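Local structure of At4g34840 (Arabidopsis thaliana, 3BSF) at residues Y118-V123 against T204-G209. The protein is a nucleosidase of the phosphorylase superfamily, an alpha/beta protein built round a large mixed beta-sheet, with adenine bound in the model. Numbering follows the deposited sequence.
Sequences YVVSTV and TILIKG
Y118 and K208 form a hydrogen-bonded antiparallel pair, Y118 N to K208 O and K208 N to Y118 O both at 3.1 Å, and past the non-hydrogen-bonded pair V119–I207 the bond from V120 N to L206 O, 2.9 Å long, is the last between the segments. The N-to-C axes of 118-120 and 204-209 lie at 144°, well short of straight antiparallel, and the chain then turns a corner at S121 and T122, where the carbonyls of V120 and S121 accept hydrogen bonds from the side-chain hydroxyl of T145. Before that turn CB of V120 meets CB of L206 at 3.6 Å, while CG2, set anti to the carbonyl carbon, reaches CG of K208 at 3.8 Å. After it V123 comes back toward the same strand, its CG1 4.3 Å from CD2 of L206, so the leucine has valines from both sides of the corner against it. L162 of strand 158-164 also touches V120, V123 and K208. Bent at chi2 (-67°), the lysine leads its amino group away from 118-123 to a salt bridge with D187, a residue of the adenine pocket. Strand 204-213 sits between parallel 97-106 and antiparallel 117-125 within the mixed sheet of the phosphorylase-superfamily fold, near the bound adenine.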
ATOM      1  N   TYR A 118      15.383   3.677 -18.362  1.00 56.78           N
ATOM      2  CA  TYR A 118      14.118   3.651 -19.056  1.00 56.94           C
ATOM      3  C   TYR A 118      13.102   4.649 -18.510  1.00 56.44           C
ATOM      4  O   TYR A 118      13.213   5.134 -17.384  1.00 55.17           O
ATOM      5  CB  TYR A 118      13.494   2.252 -18.980  1.00 59.29           C
ATOM      6  CG  TYR A 118      14.184   1.161 -19.782  1.00 61.80           C
ATOM      7  CD1 TYR A 118      15.373   0.581 -19.340  1.00 63.32           C
ATOM      8  CD2 TYR A 118      13.629   0.690 -20.967  1.00 63.02           C
ATOM      9  CE1 TYR A 118      15.990  -0.442 -20.055  1.00 64.07           C
ATOM     10  CE2 TYR A 118      14.239  -0.328 -21.695  1.00 65.21           C
ATOM     11  CZ  TYR A 118      15.422  -0.894 -21.234  1.00 65.12           C
ATOM     12  OH  TYR A 118      16.033  -1.909 -21.951  1.00 65.32           O
ATOM     13  N   VAL A 119      12.113   4.942 -19.348  1.00 55.83           N
ATOM     14  CA  VAL A 119      11.006   5.823 -19.013  1.00 55.68           C
ATOM     15  C   VAL A 119       9.787   4.909 -19.138  1.00 55.68           C
ATOM     16  O   VAL A 119       9.355   4.570 -20.248  1.00 54.66           O
ATOM     17  CB  VAL A 119      10.851   7.002 -20.026  1.00 56.63           C
ATOM     18  CG1 VAL A 119       9.528   7.734 -19.774  1.00 54.59           C
ATOM     19  CG2 VAL A 119      12.024   7.963 -19.906  1.00 54.01           C
ATOM     20  N   VAL A 120       9.261   4.489 -17.991  1.00 55.08           N
ATOM     21  CA  VAL A 120       8.098   3.604 -17.946  1.00 52.95           C
ATOM     22  C   VAL A 120       6.933   4.152 -18.766  1.00 50.97           C
ATOM     23  O   VAL A 120       6.585   5.326 -18.659  1.00 48.56           O
ATOM     24  CB  VAL A 120       7.645   3.389 -16.493  1.00 53.49           C
ATOM     25  CG1 VAL A 120       6.360   2.559 -16.455  1.00 54.20           C
ATOM     26  CG2 VAL A 120       8.762   2.710 -15.711  1.00 53.10           C
ATOM     27  N   SER A 121       6.353   3.280 -19.589  1.00 50.97           N
ATOM     28  CA  SER A 121       5.227   3.621 -20.471  1.00 51.49           C
ATOM     29  C   SER A 121       3.905   3.254 -19.828  1.00 51.71           C
ATOM     30  O   SER A 121       2.954   4.038 -19.804  1.00 52.56           O
ATOM     31  CB  SER A 121       5.327   2.853 -21.791  1.00 49.03           C
ATOM     32  OG  SER A 121       4.932   1.510 -21.610  1.00 44.94           O
ATOM     33  N   THR A 122       3.860   2.032 -19.333  1.00 51.52           N
ATOM     34  CA  THR A 122       2.687   1.503 -18.676  1.00 52.06           C
ATOM     35  C   THR A 122       3.231   0.675 -17.521  1.00 51.43           C
ATOM     36  O   THR A 122       4.259  -0.010 -17.665  1.00 50.81           O
ATOM     37  CB  THR A 122       1.864   0.618 -19.664  1.00 53.61           C
ATOM     38  OG1 THR A 122       0.814  -0.075 -18.970  1.00 53.69           O
ATOM     39  CG2 THR A 122       2.766  -0.383 -20.336  1.00 53.11           C
ATOM     40  N   VAL A 123       2.554   0.759 -16.377  1.00 50.51           N
ATOM     41  CA  VAL A 123       2.964   0.023 -15.187  1.00 48.86           C
ATOM     42  C   VAL A 123       1.800  -0.773 -14.612  1.00 48.33           C
ATOM     43  O   VAL A 123       0.636  -0.396 -14.768  1.00 47.36           O
ATOM     44  CB  VAL A 123       3.515   0.976 -14.097  1.00 49.09           C
ATOM     45  CG1 VAL A 123       2.375   1.819 -13.482  1.00 46.49           C
ATOM     46  CG2 VAL A 123       4.254   0.159 -13.037  1.00 50.07           C
ATOM     47  N   THR A 204       1.900  12.274 -14.403  1.00 47.05           N
ATOM     48  CA  THR A 204       2.866  11.428 -13.727  1.00 46.61           C
ATOM     49  C   THR A 204       3.878  10.749 -14.641  1.00 47.49           C
ATOM     50  O   THR A 204       3.546  10.252 -15.707  1.00 47.75           O
ATOM     51  CB  THR A 204       2.106  10.358 -12.904  1.00 46.84           C
ATOM     52  OG1 THR A 204       2.952   9.849 -11.869  1.00 45.47           O
ATOM     53  CG2 THR A 204       1.622   9.214 -13.818  1.00 47.92           C
ATOM     54  N   ILE A 205       5.127  10.718 -14.200  1.00 49.18           N
ATOM     55  CA  ILE A 205       6.197  10.089 -14.972  1.00 49.49           C
ATOM     56  C   ILE A 205       7.025   9.143 -14.089  1.00 49.99           C
ATOM     57  O   ILE A 205       7.289   9.441 -12.912  1.00 49.51           O
ATOM     58  CB  ILE A 205       7.120  11.159 -15.568  1.00 49.12           C
ATOM     59  CG1 ILE A 205       6.316  12.049 -16.505  1.00 47.88           C
ATOM     60  CG2 ILE A 205       8.272  10.506 -16.313  1.00 49.61           C
ATOM     61  CD1 ILE A 205       7.138  13.119 -17.142  1.00 50.22           C
ATOM     62  N   LEU A 206       7.422   8.001 -14.652  1.00 49.71           N
ATOM     63  CA  LEU A 206       8.217   7.028 -13.907  1.00 49.57           C
ATOM     64  C   LEU A 206       9.519   6.752 -14.631  1.00 50.56           C
ATOM     65  O   LEU A 206       9.537   6.354 -15.795  1.00 51.62           O
ATOM     66  CB  LEU A 206       7.441   5.726 -13.711  1.00 47.75           C
ATOM     67  CG  LEU A 206       6.155   5.834 -12.879  1.00 47.99           C
ATOM     68  CD1 LEU A 206       5.114   6.627 -13.642  1.00 48.06           C
ATOM     69  CD2 LEU A 206       5.610   4.453 -12.572  1.00 48.16           C
ATOM     70  N   ILE A 207      10.617   6.978 -13.930  1.00 51.45           N
ATOM     71  CA  ILE A 207      11.937   6.774 -14.495  1.00 52.58           C
ATOM     72  C   ILE A 207      12.709   5.743 -13.661  1.00 53.65           C
ATOM     73  O   ILE A 207      12.875   5.910 -12.451  1.00 53.89           O
ATOM     74  CB  ILE A 207      12.684   8.112 -14.540  1.00 51.68           C
ATOM     75  CG1 ILE A 207      11.934   9.070 -15.463  1.00 49.47           C
ATOM     76  CG2 ILE A 207      14.117   7.907 -15.012  1.00 52.87           C
ATOM     77  CD1 ILE A 207      12.511  10.455 -15.485  1.00 48.76           C
ATOM     78  N   LYS A 208      13.194   4.687 -14.312  1.00 54.11           N
ATOM     79  CA  LYS A 208      13.897   3.622 -13.600  1.00 54.86           C
ATOM     80  C   LYS A 208      15.309   3.281 -14.085  1.00 55.23           C
ATOM     81  O   LYS A 208      15.527   3.079 -15.281  1.00 56.00           O
ATOM     82  CB  LYS A 208      13.029   2.372 -13.640  1.00 55.06           C
ATOM     83  CG  LYS A 208      11.585   2.644 -13.227  1.00 57.00           C
ATOM     84  CD  LYS A 208      11.485   3.034 -11.752  1.00 57.74           C
ATOM     85  CE  LYS A 208      10.034   3.182 -11.293  1.00 58.10           C
ATOM     86  NZ  LYS A 208       9.916   3.344  -9.808  1.00 58.44           N
ATOM     87  N   GLY A 209      16.257   3.213 -13.144  1.00 54.93           N
ATOM     88  CA  GLY A 209      17.640   2.881 -13.469  1.00 54.92           C
ATOM     89  C   GLY A 209      17.905   1.409 -13.191  1.00 55.26           C
ATOM     90  O   GLY A 209      17.800   0.957 -12.043  1.00 53.94           O
TER